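Local coordinates for protein cellulase IBT99 (Metagenomes, PDB 6WBT) that probably hydrolyses 6-phospho-alpha-glucosides as a family 4 glycosyl hydrolase, and binds NAD, a manganese ion and glucose-6-phosphate, at residues Y119-I124 / G394-A399; H403-A408 / L427-I432. All blocks are in the same frame, centred on the assembly; numbering follows the deposited sequence.

How the contacts relate
Contact 1 is a fully buried meeting of helices 114-136 and 380-402, held by apolar side chains alone, and its first helix reaches NAD on the far side. Contact 2, farther from the centre of the chain and only partly buried, joins helices 405-414 and 421-434 and adds a tyrosine-carboxylate hydrogen bond to a similar leucine packing. The two lie in series along the chain, their centres about 10 Å apart, and helix 405-414 follows helix 380-402 after a two-residue turn. There E398 forms a salt bridge with K407, while the CB of A399 packs against the backbone of S404 and A408, so helix 380-402 of contact 1 also packs against the start of helix 405-414.

Contact 1: Y119-I124 / G394-A399; sequences YGMRTI and GLLVEA. With NAD (nicotinamide-adenine-dinucleotide), chain G.
M121, deposited as selenomethionine, reaches from helix 114-136 to L396 on helix 380-402. This is a buried helix-helix contact between the Rossmann-type NAD-binding part of the family 4 glycosyl hydrolase fold and its C-terminal part. From CB the M121 side chain sets off with CG beside the backbone N and anti to the carbonyl carbon (chi1 -69°). CG is the first atom to touch: it rests on the fork of L396, 3.7 Å from L396 CG and a similar distance from L396 CD1. The next atom, SE, continues past the branch and packs on one methyl, with M121 SE 3.6 Å from L396 CD1. The chain then bends at its last torsion (chi3 60°), which carries the terminal methyl on to the following helical turn, where M121 CE lies 4.3 Å from A399 C. L396 answers with both methyls, CD2 also meeting M121 CG, and A411 of helix 405-414 and I153 of helix 151-161 also pack on L396. W439 also packs on M121. No hydrogen bond joins residues 119-124 to 394-399.

On the other side of helix 114-136, Y119 faces the cofactor. Its OH donates to NAD O3D on the nicotinamide ribose (2.6 Å), with the acceptor at the ring edge and in the ring plane. The backbone behind this ring has neighbours of its own: the guanidinium of R122, salt-bridged to D97, covers Y119 CA with one face, offset toward the rim. One turn along, T123 folds back on its own helix, and its OG1 donates to Y119 O over 2.7 Å, tilted 21° from the carbonyl plane.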
ATOM      1  N   TYR A 119      11.203 -30.925   3.185  1.00 53.31           N
ATOM      2  CA  TYR A 119      12.458 -30.599   3.853  1.00 51.69           C
ATOM      3  C   TYR A 119      12.328 -29.332   4.689  1.00 48.81           C
ATOM      4  O   TYR A 119      12.978 -29.206   5.733  1.00 47.86           O
ATOM      5  CB  TYR A 119      13.567 -30.449   2.809  1.00 52.66           C
ATOM      6  CG  TYR A 119      14.953 -30.212   3.367  1.00 53.05           C
ATOM      7  CD1 TYR A 119      15.330 -30.716   4.605  1.00 53.98           C
ATOM      8  CD2 TYR A 119      15.887 -29.480   2.646  1.00 53.05           C
ATOM      9  CE1 TYR A 119      16.598 -30.494   5.110  1.00 53.94           C
ATOM     10  CE2 TYR A 119      17.154 -29.255   3.141  1.00 53.56           C
ATOM     11  CZ  TYR A 119      17.505 -29.762   4.373  1.00 53.67           C
ATOM     12  OH  TYR A 119      18.769 -29.534   4.864  1.00 52.65           O
ATOM     13  N   GLY A 120      11.484 -28.394   4.258  1.00 49.27           N
ATOM     14  CA  GLY A 120      11.329 -27.154   5.000  1.00 51.15           C
ATOM     15  C   GLY A 120      10.676 -27.349   6.355  1.00 54.07           C
ATOM     16  O   GLY A 120      11.126 -26.785   7.356  1.00 53.74           O
HETATM   17  N   MSE A 121       9.615 -28.149   6.410  1.00 56.27           N
HETATM   18  CA  MSE A 121       8.880 -28.356   7.655  1.00 57.08           C
HETATM   19  C   MSE A 121       9.696 -29.146   8.675  1.00 57.66           C
HETATM   20  O   MSE A 121       9.444 -29.064   9.877  1.00 60.59           O
HETATM   21  CB  MSE A 121       7.551 -29.064   7.386  1.00 57.73           C
HETATM   22  CG  MSE A 121       6.533 -28.208   6.645  1.00 57.25           C
HETATM   23 SE   MSE A 121       4.697 -28.696   7.083  0.37 60.27          SE
HETATM   24  CE  MSE A 121       4.747 -28.340   9.000  1.00 57.71           C
ATOM     25  N   ARG A 122      10.674 -29.917   8.194  1.00 54.70           N
ATOM     26  CA  ARG A 122      11.597 -30.587   9.101  1.00 52.61           C
ATOM     27  C   ARG A 122      12.573 -29.615   9.747  1.00 49.22           C
ATOM     28  O   ARG A 122      13.093 -29.904  10.830  1.00 50.40           O
ATOM     29  CB  ARG A 122      12.380 -31.677   8.369  1.00 53.43           C
ATOM     30  CG  ARG A 122      11.583 -32.925   8.030  1.00 56.59           C
ATOM     31  CD  ARG A 122      12.516 -34.077   7.684  1.00 56.86           C
ATOM     32  NE  ARG A 122      13.371 -33.770   6.542  1.00 57.48           N
ATOM     33  CZ  ARG A 122      13.075 -34.080   5.285  1.00 57.77           C
ATOM     34  NH1 ARG A 122      11.942 -34.710   5.005  1.00 58.39           N
ATOM     35  NH2 ARG A 122      13.911 -33.763   4.306  1.00 56.21           N
ATOM     36  N   THR A 123      12.824 -28.471   9.114  1.00 46.14           N
ATOM     37  CA  THR A 123      13.866 -27.550   9.545  1.00 44.03           C
ATOM     38  C   THR A 123      13.336 -26.358  10.334  1.00 45.06           C
ATOM     39  O   THR A 123      14.129 -25.670  10.985  1.00 47.03           O
ATOM     40  CB  THR A 123      14.651 -27.040   8.325  1.00 41.73           C
ATOM     41  OG1 THR A 123      14.795 -28.102   7.373  1.00 41.04           O
ATOM     42  CG2 THR A 123      16.039 -26.554   8.728  1.00 41.88           C
ATOM     43  N   ILE A 124      12.024 -26.108  10.310  1.00 45.31           N
ATOM     44  CA  ILE A 124      11.476 -24.897  10.925  1.00 44.66           C
ATOM     45  C   ILE A 124      11.780 -24.866  12.419  1.00 46.02           C
ATOM     46  O   ILE A 124      12.496 -23.985  12.908  1.00 46.03           O
ATOM     47  CB  ILE A 124       9.965 -24.790  10.656  1.00 44.50           C
ATOM     48  CG1 ILE A 124       9.704 -24.549   9.167  1.00 45.47           C
ATOM     49  CG2 ILE A 124       9.348 -23.677  11.492  1.00 33.51           C
ATOM     50  CD1 ILE A 124       8.239 -24.412   8.815  1.00 33.65           C
ATOM     51  N   GLY A 394       4.174 -19.143   2.618  1.00 44.37           N
ATOM     52  CA  GLY A 394       3.483 -18.573   3.763  1.00 43.60           C
ATOM     53  C   GLY A 394       2.474 -19.529   4.372  1.00 45.41           C
ATOM     54  O   GLY A 394       2.365 -19.630   5.597  1.00 46.79           O
ATOM     55  N   LEU A 395       1.725 -20.242   3.527  1.00 43.90           N
ATOM     56  CA  LEU A 395       0.771 -21.223   4.033  1.00 41.08           C
ATOM     57  C   LEU A 395       1.474 -22.397   4.702  1.00 41.01           C
ATOM     58  O   LEU A 395       0.919 -23.005   5.625  1.00 40.83           O
ATOM     59  CB  LEU A 395      -0.125 -21.719   2.899  1.00 39.17           C
ATOM     60  CG  LEU A 395      -1.120 -20.714   2.315  1.00 38.25           C
ATOM     61  CD1 LEU A 395      -1.671 -21.219   0.992  1.00 37.74           C
ATOM     62  CD2 LEU A 395      -2.246 -20.438   3.297  1.00 38.27           C
ATOM     63  N   LEU A 396       2.687 -22.730   4.255  1.00 40.99           N
ATOM     64  CA  LEU A 396       3.421 -23.831   4.869  1.00 41.94           C
ATOM     65  C   LEU A 396       3.948 -23.454   6.246  1.00 40.92           C
ATOM     66  O   LEU A 396       4.019 -24.310   7.137  1.00 40.56           O
ATOM     67  CB  LEU A 396       4.571 -24.267   3.962  1.00 43.98           C
ATOM     68  CG  LEU A 396       5.221 -25.604   4.318  1.00 44.93           C
ATOM     69  CD1 LEU A 396       4.256 -26.749   4.058  1.00 45.64           C
ATOM     70  CD2 LEU A 396       6.513 -25.800   3.545  1.00 44.78           C
ATOM     71  N   VAL A 397       4.324 -22.189   6.442  1.00 41.26           N
ATOM     72  CA  VAL A 397       4.760 -21.740   7.760  1.00 42.74           C
ATOM     73  C   VAL A 397       3.583 -21.715   8.727  1.00 45.70           C
ATOM     74  O   VAL A 397       3.717 -22.078   9.902  1.00 47.49           O
ATOM     75  CB  VAL A 397       5.446 -20.366   7.658  1.00 39.72           C
ATOM     76  CG1 VAL A 397       5.784 -19.830   9.040  1.00 38.77           C
ATOM     77  CG2 VAL A 397       6.702 -20.466   6.805  1.00 38.32           C
ATOM     78  N   GLU A 398       2.408 -21.294   8.249  1.00 44.67           N
ATOM     79  CA  GLU A 398       1.218 -21.308   9.094  1.00 44.65           C
ATOM     80  C   GLU A 398       0.809 -22.729   9.462  1.00 45.37           C
ATOM     81  O   GLU A 398       0.219 -22.946  10.527  1.00 47.19           O
ATOM     82  CB  GLU A 398       0.065 -20.591   8.391  1.00 45.60           C
ATOM     83  CG  GLU A 398       0.342 -19.130   8.079  1.00 46.01           C
ATOM     84  CD  GLU A 398      -0.770 -18.488   7.274  1.00 47.46           C
ATOM     85  OE1 GLU A 398      -1.782 -19.170   7.004  1.00 48.31           O
ATOM     86  OE2 GLU A 398      -0.632 -17.302   6.910  1.00 47.50           O
ATOM     87  N   ALA A 399       1.111 -23.703   8.600  1.00 44.99           N
ATOM     88  CA  ALA A 399       0.801 -25.093   8.915  1.00 47.04           C
ATOM     89  C   ALA A 399       1.661 -25.615  10.059  1.00 49.89           C
ATOM     90  O   ALA A 399       1.210 -26.465  10.835  1.00 51.29           O
ATOM     91  CB  ALA A 399       0.979 -25.965   7.673  1.00 45.61           C
TER
HETATM   92  PA  NAD G 503      24.840 -33.649   5.651  1.00 60.71           P
HETATM   93  O1A NAD G 503      23.602 -34.476   5.756  1.00 60.66           O
HETATM   94  O2A NAD G 503      26.049 -34.272   5.035  1.00 60.79           O
HETATM   95  O5B NAD G 503      25.211 -33.083   7.107  1.00 59.49           O
HETATM   96  C5B NAD G 503      24.219 -32.326   7.853  1.00 58.93           C
HETATM   97  C4B NAD G 503      24.568 -32.360   9.322  1.00 58.74           C
HETATM   98  O4B NAD G 503      23.550 -31.656  10.084  1.00 58.72           O
HETATM   99  C3B NAD G 503      24.669 -33.756   9.960  1.00 58.92           C
HETATM  100  O3B NAD G 503      25.875 -33.852  10.707  1.00 58.79           O
HETATM  101  C2B NAD G 503      23.456 -33.794  10.897  1.00 59.17           C
HETATM  102  O2B NAD G 503      23.588 -34.695  11.975  1.00 58.27           O
HETATM  103  C1B NAD G 503      23.393 -32.331  11.309  1.00 59.38           C
HETATM  104  N9A NAD G 503      22.129 -31.935  11.920  1.00 60.57           N
HETATM  105  C8A NAD G 503      20.877 -32.385  11.586  1.00 61.63           C
HETATM  106  N7A NAD G 503      19.922 -31.861  12.313  1.00 62.42           N
HETATM  107  C5A NAD G 503      20.584 -31.019  13.193  1.00 61.78           C
HETATM  108  C6A NAD G 503      20.122 -30.179  14.225  1.00 61.66           C
HETATM  109  N6A NAD G 503      18.840 -30.050  14.554  1.00 62.06           N
HETATM  110  N1A NAD G 503      21.047 -29.474  14.917  1.00 61.36           N
HETATM  111  C2A NAD G 503      22.337 -29.610  14.582  1.00 61.28           C
HETATM  112  N3A NAD G 503      22.884 -30.366  13.634  1.00 61.17           N
HETATM  113  C4A NAD G 503      21.947 -31.056  12.964  1.00 61.40           C
HETATM  114  O3  NAD G 503      24.498 -32.302   4.852  1.00 63.16           O
HETATM  115  PN  NAD G 503      25.273 -31.502   3.696  1.00 64.77           P
HETATM  116  O1N NAD G 503      26.677 -31.255   4.137  1.00 65.78           O
HETATM  117  O2N NAD G 503      25.046 -32.195   2.393  1.00 64.49           O
HETATM  118  O5D NAD G 503      24.460 -30.122   3.712  1.00 65.09           O
HETATM  119  C5D NAD G 503      24.343 -29.422   4.975  1.00 64.02           C
HETATM  120  C4D NAD G 503      23.336 -28.308   4.834  1.00 63.82           C
HETATM  121  O4D NAD G 503      23.894 -27.268   3.999  1.00 64.07           O
HETATM  122  C3D NAD G 503      22.008 -28.690   4.163  1.00 64.18           C
HETATM  123  O3D NAD G 503      20.924 -28.130   4.892  1.00 65.01           O
HETATM  124  C2D NAD G 503      22.163 -28.020   2.794  1.00 63.47           C
HETATM  125  O2D NAD G 503      20.948 -27.819   2.091  1.00 62.16           O
HETATM  126  C1D NAD G 503      22.855 -26.726   3.202  1.00 65.22           C
HETATM  127  N1N NAD G 503      23.459 -26.012   2.042  1.00 67.80           N
HETATM  128  C2N NAD G 503      22.874 -24.870   1.566  1.00 69.46           C
HETATM  129  C3N NAD G 503      23.406 -24.206   0.471  1.00 71.34           C
HETATM  130  C7N NAD G 503      22.745 -22.923   0.033  1.00 73.81           C
HETATM  131  O7N NAD G 503      22.697 -22.647  -1.162  1.00 75.16           O
HETATM  132  N7N NAD G 503      22.271 -22.122   0.977  1.00 74.43           N
HETATM  133  C4N NAD G 503      24.527 -24.735  -0.160  1.00 70.34           C
HETATM  134  C5N NAD G 503      25.127 -25.865   0.350  1.00 69.07           C
HETATM  135  C6N NAD G 503      24.581 -26.487   1.452  1.00 67.87           C

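Contact 2: H403-A408 / L427-I432; sequences HSYEKA and LLDDMI
Y405 lays one face of its ring against L428 and turns its hydroxyl to D429, so that a single aromatic side chain bridges to two successive residues of helix 421-434. Helices 405-414 and 421-434, joined by a short connection, pack together at the C-terminal end of this family 4 glycosyl hydrolase, with Y405 in the first turn of the former, just after the N-cap residue S404, whose OG accepts a weak capping bond from K407 N. Y405 and L428 run past each other in opposite directions. Both have CG anti to the backbone N (chi1 173° for Y405), which carries each side chain across to the other helix and sets L428 CD2 over the ring as a CH-pi contact, 4.0 Å from the centroid of the Y405 ring.

D429 approaches differently. Its side chain crosses Y405 at about a right angle, yet the carboxylate lies nearly coplanar with the ring, the planes only 15° apart, with OD1 at the ring edge. Y405 OH donates to D429 OD1 over 2.6 Å, reaching the syn side from 28° out of the carboxylate plane. A leucine here has no hydroxyl or ring and would probably leave the D429 carboxylate without this mate, freer to turn, with a gap beside L428 CD2. Deeper in the interface, A408 points its methyl at the same leucine, with A408 CB 3.8 Å from L428 CD1.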
ATOM      1  N   HIS A 403      -0.548 -25.997  13.342  1.00 53.10           N
ATOM      2  CA  HIS A 403      -0.734 -27.449  13.306  1.00 54.00           C
ATOM      3  C   HIS A 403      -1.945 -27.833  12.460  1.00 53.63           C
ATOM      4  O   HIS A 403      -2.682 -28.766  12.783  1.00 54.34           O
ATOM      5  CB  HIS A 403      -0.853 -28.027  14.719  1.00 54.92           C
ATOM      6  CG  HIS A 403       0.353 -27.793  15.573  1.00 57.14           C
ATOM      7  ND1 HIS A 403       1.352 -28.730  15.724  1.00 58.20           N
ATOM      8  CD2 HIS A 403       0.721 -26.727  16.322  1.00 57.44           C
ATOM      9  CE1 HIS A 403       2.283 -28.251  16.530  1.00 58.08           C
ATOM     10  NE2 HIS A 403       1.924 -27.037  16.906  1.00 57.63           N
ATOM     11  N   SER A 404      -2.150 -27.110  11.364  1.00 51.58           N
ATOM     12  CA  SER A 404      -3.328 -27.273  10.522  1.00 49.61           C
ATOM     13  C   SER A 404      -2.980 -28.134   9.314  1.00 50.06           C
ATOM     14  O   SER A 404      -2.091 -27.784   8.531  1.00 50.67           O
ATOM     15  CB  SER A 404      -3.865 -25.913  10.078  1.00 45.30           C
ATOM     16  OG  SER A 404      -4.948 -26.059   9.177  1.00 44.26           O
ATOM     17  N   TYR A 405      -3.685 -29.258   9.169  1.00 49.22           N
ATOM     18  CA  TYR A 405      -3.514 -30.098   7.989  1.00 48.13           C
ATOM     19  C   TYR A 405      -3.993 -29.391   6.728  1.00 47.88           C
ATOM     20  O   TYR A 405      -3.420 -29.590   5.650  1.00 47.99           O
ATOM     21  CB  TYR A 405      -4.263 -31.420   8.180  1.00 48.12           C
ATOM     22  CG  TYR A 405      -4.305 -32.306   6.953  1.00 48.99           C
ATOM     23  CD1 TYR A 405      -5.365 -32.238   6.056  1.00 48.21           C
ATOM     24  CD2 TYR A 405      -3.292 -33.221   6.699  1.00 50.01           C
ATOM     25  CE1 TYR A 405      -5.409 -33.046   4.937  1.00 49.49           C
ATOM     26  CE2 TYR A 405      -3.328 -34.037   5.582  1.00 51.38           C
ATOM     27  CZ  TYR A 405      -4.388 -33.944   4.706  1.00 51.72           C
ATOM     28  OH  TYR A 405      -4.431 -34.751   3.592  1.00 52.46           O
ATOM     29  N   GLU A 406      -5.035 -28.564   6.842  1.00 48.00           N
ATOM     30  CA  GLU A 406      -5.586 -27.896   5.668  1.00 49.19           C
ATOM     31  C   GLU A 406      -4.640 -26.832   5.129  1.00 47.31           C
ATOM     32  O   GLU A 406      -4.576 -26.621   3.912  1.00 46.77           O
ATOM     33  CB  GLU A 406      -6.944 -27.281   6.007  1.00 50.51           C
ATOM     34  CG  GLU A 406      -7.787 -26.934   4.794  1.00 52.07           C
ATOM     35  CD  GLU A 406      -9.179 -26.469   5.170  1.00 55.87           C
ATOM     36  OE1 GLU A 406      -9.596 -25.390   4.700  1.00 56.35           O
ATOM     37  OE2 GLU A 406      -9.855 -27.181   5.942  1.00 57.39           O
ATOM     38  N   LYS A 407      -3.902 -26.153   6.012  1.00 45.51           N
ATOM     39  CA  LYS A 407      -2.916 -25.180   5.553  1.00 46.56           C
ATOM     40  C   LYS A 407      -1.800 -25.857   4.769  1.00 49.60           C
ATOM     41  O   LYS A 407      -1.274 -25.289   3.805  1.00 49.02           O
ATOM     42  CB  LYS A 407      -2.342 -24.412   6.743  1.00 45.79           C
ATOM     43  CG  LYS A 407      -3.347 -23.536   7.476  1.00 44.80           C
ATOM     44  CD  LYS A 407      -3.379 -22.123   6.916  1.00 44.77           C
ATOM     45  CE  LYS A 407      -4.304 -21.233   7.734  1.00 45.19           C
ATOM     46  NZ  LYS A 407      -4.175 -19.797   7.358  1.00 46.06           N
ATOM     47  N   ALA A 408      -1.423 -27.074   5.170  1.00 53.42           N
ATOM     48  CA  ALA A 408      -0.411 -27.817   4.427  1.00 55.82           C
ATOM     49  C   ALA A 408      -0.928 -28.229   3.056  1.00 56.22           C
ATOM     50  O   ALA A 408      -0.193 -28.166   2.064  1.00 56.59           O
ATOM     51  CB  ALA A 408       0.038 -29.041   5.226  1.00 56.68           C
ATOM     52  N   LEU A 427       0.373 -36.546  -2.227  1.00 62.38           N
ATOM     53  CA  LEU A 427       1.757 -36.259  -1.870  1.00 61.08           C
ATOM     54  C   LEU A 427       1.878 -35.820  -0.417  1.00 57.85           C
ATOM     55  O   LEU A 427       2.823 -36.216   0.275  1.00 56.24           O
ATOM     56  CB  LEU A 427       2.331 -35.192  -2.801  1.00 62.91           C
ATOM     57  CG  LEU A 427       3.135 -35.714  -3.995  1.00 66.98           C
ATOM     58  CD1 LEU A 427       3.382 -34.606  -5.000  1.00 68.17           C
ATOM     59  CD2 LEU A 427       4.451 -36.310  -3.522  1.00 67.25           C
ATOM     60  N   LEU A 428       0.933 -35.007   0.064  1.00 57.04           N
ATOM     61  CA  LEU A 428       0.988 -34.544   1.447  1.00 56.23           C
ATOM     62  C   LEU A 428       0.867 -35.708   2.422  1.00 57.27           C
ATOM     63  O   LEU A 428       1.682 -35.849   3.342  1.00 58.03           O
ATOM     64  CB  LEU A 428      -0.113 -33.514   1.702  1.00 56.15           C
ATOM     65  CG  LEU A 428      -0.220 -32.978   3.131  1.00 56.79           C
ATOM     66  CD1 LEU A 428       1.064 -32.274   3.542  1.00 56.52           C
ATOM     67  CD2 LEU A 428      -1.413 -32.046   3.267  1.00 55.60           C
ATOM     68  N   ASP A 429      -0.145 -36.560   2.231  1.00 57.58           N
ATOM     69  CA  ASP A 429      -0.324 -37.707   3.114  1.00 57.96           C
ATOM     70  C   ASP A 429       0.866 -38.656   3.053  1.00 60.07           C
ATOM     71  O   ASP A 429       1.192 -39.305   4.053  1.00 60.06           O
ATOM     72  CB  ASP A 429      -1.615 -38.448   2.761  1.00 57.17           C
ATOM     73  CG  ASP A 429      -2.857 -37.639   3.082  1.00 55.23           C
ATOM     74  OD1 ASP A 429      -2.794 -36.789   3.993  1.00 54.15           O
ATOM     75  OD2 ASP A 429      -3.896 -37.856   2.423  1.00 56.10           O
ATOM     76  N   ASP A 430       1.524 -38.751   1.895  1.00 61.74           N
ATOM     77  CA  ASP A 430       2.742 -39.548   1.806  1.00 63.00           C
ATOM     78  C   ASP A 430       3.872 -38.935   2.622  1.00 60.92           C
ATOM     79  O   ASP A 430       4.722 -39.664   3.147  1.00 61.12           O
ATOM     80  CB  ASP A 430       3.167 -39.703   0.346  1.00 64.10           C
ATOM     81  CG  ASP A 430       2.565 -40.929  -0.310  1.00 67.46           C
ATOM     82  OD1 ASP A 430       2.515 -41.991   0.346  1.00 69.50           O
ATOM     83  OD2 ASP A 430       2.141 -40.832  -1.480  1.00 68.59           O
HETATM   84  N   MSE A 431       3.898 -37.613   2.744  1.00 58.94           N
HETATM   85  CA  MSE A 431       4.932 -36.937   3.518  1.00 57.07           C
HETATM   86  C   MSE A 431       4.619 -36.975   5.010  1.00 59.33           C
HETATM   87  O   MSE A 431       5.522 -36.891   5.841  1.00 59.99           O
HETATM   88  CB  MSE A 431       5.093 -35.490   3.050  1.00 52.79           C
HETATM   89  CG  MSE A 431       5.521 -35.352   1.599  1.00 50.60           C
HETATM   90 SE   MSE A 431       7.190 -36.278   1.205  0.70 49.09          SE
HETATM   91  CE  MSE A 431       7.500 -35.592  -0.594  1.00 45.39           C
ATOM     92  N   ILE A 432       3.331 -37.097   5.344  1.00 60.89           N
ATOM     93  CA  ILE A 432       2.938 -37.203   6.747  1.00 61.73           C
ATOM     94  C   ILE A 432       3.505 -38.476   7.361  1.00 65.21           C
ATOM     95  O   ILE A 432       4.039 -38.462   8.478  1.00 64.30           O
ATOM     96  CB  ILE A 432       1.404 -37.148   6.881  1.00 60.89           C
ATOM     97  CG1 ILE A 432       0.863 -35.809   6.373  1.00 62.16           C
ATOM     98  CG2 ILE A 432       0.986 -37.367   8.327  1.00 58.95           C
ATOM     99  CD1 ILE A 432       1.254 -34.628   7.227  1.00 62.62           C
TER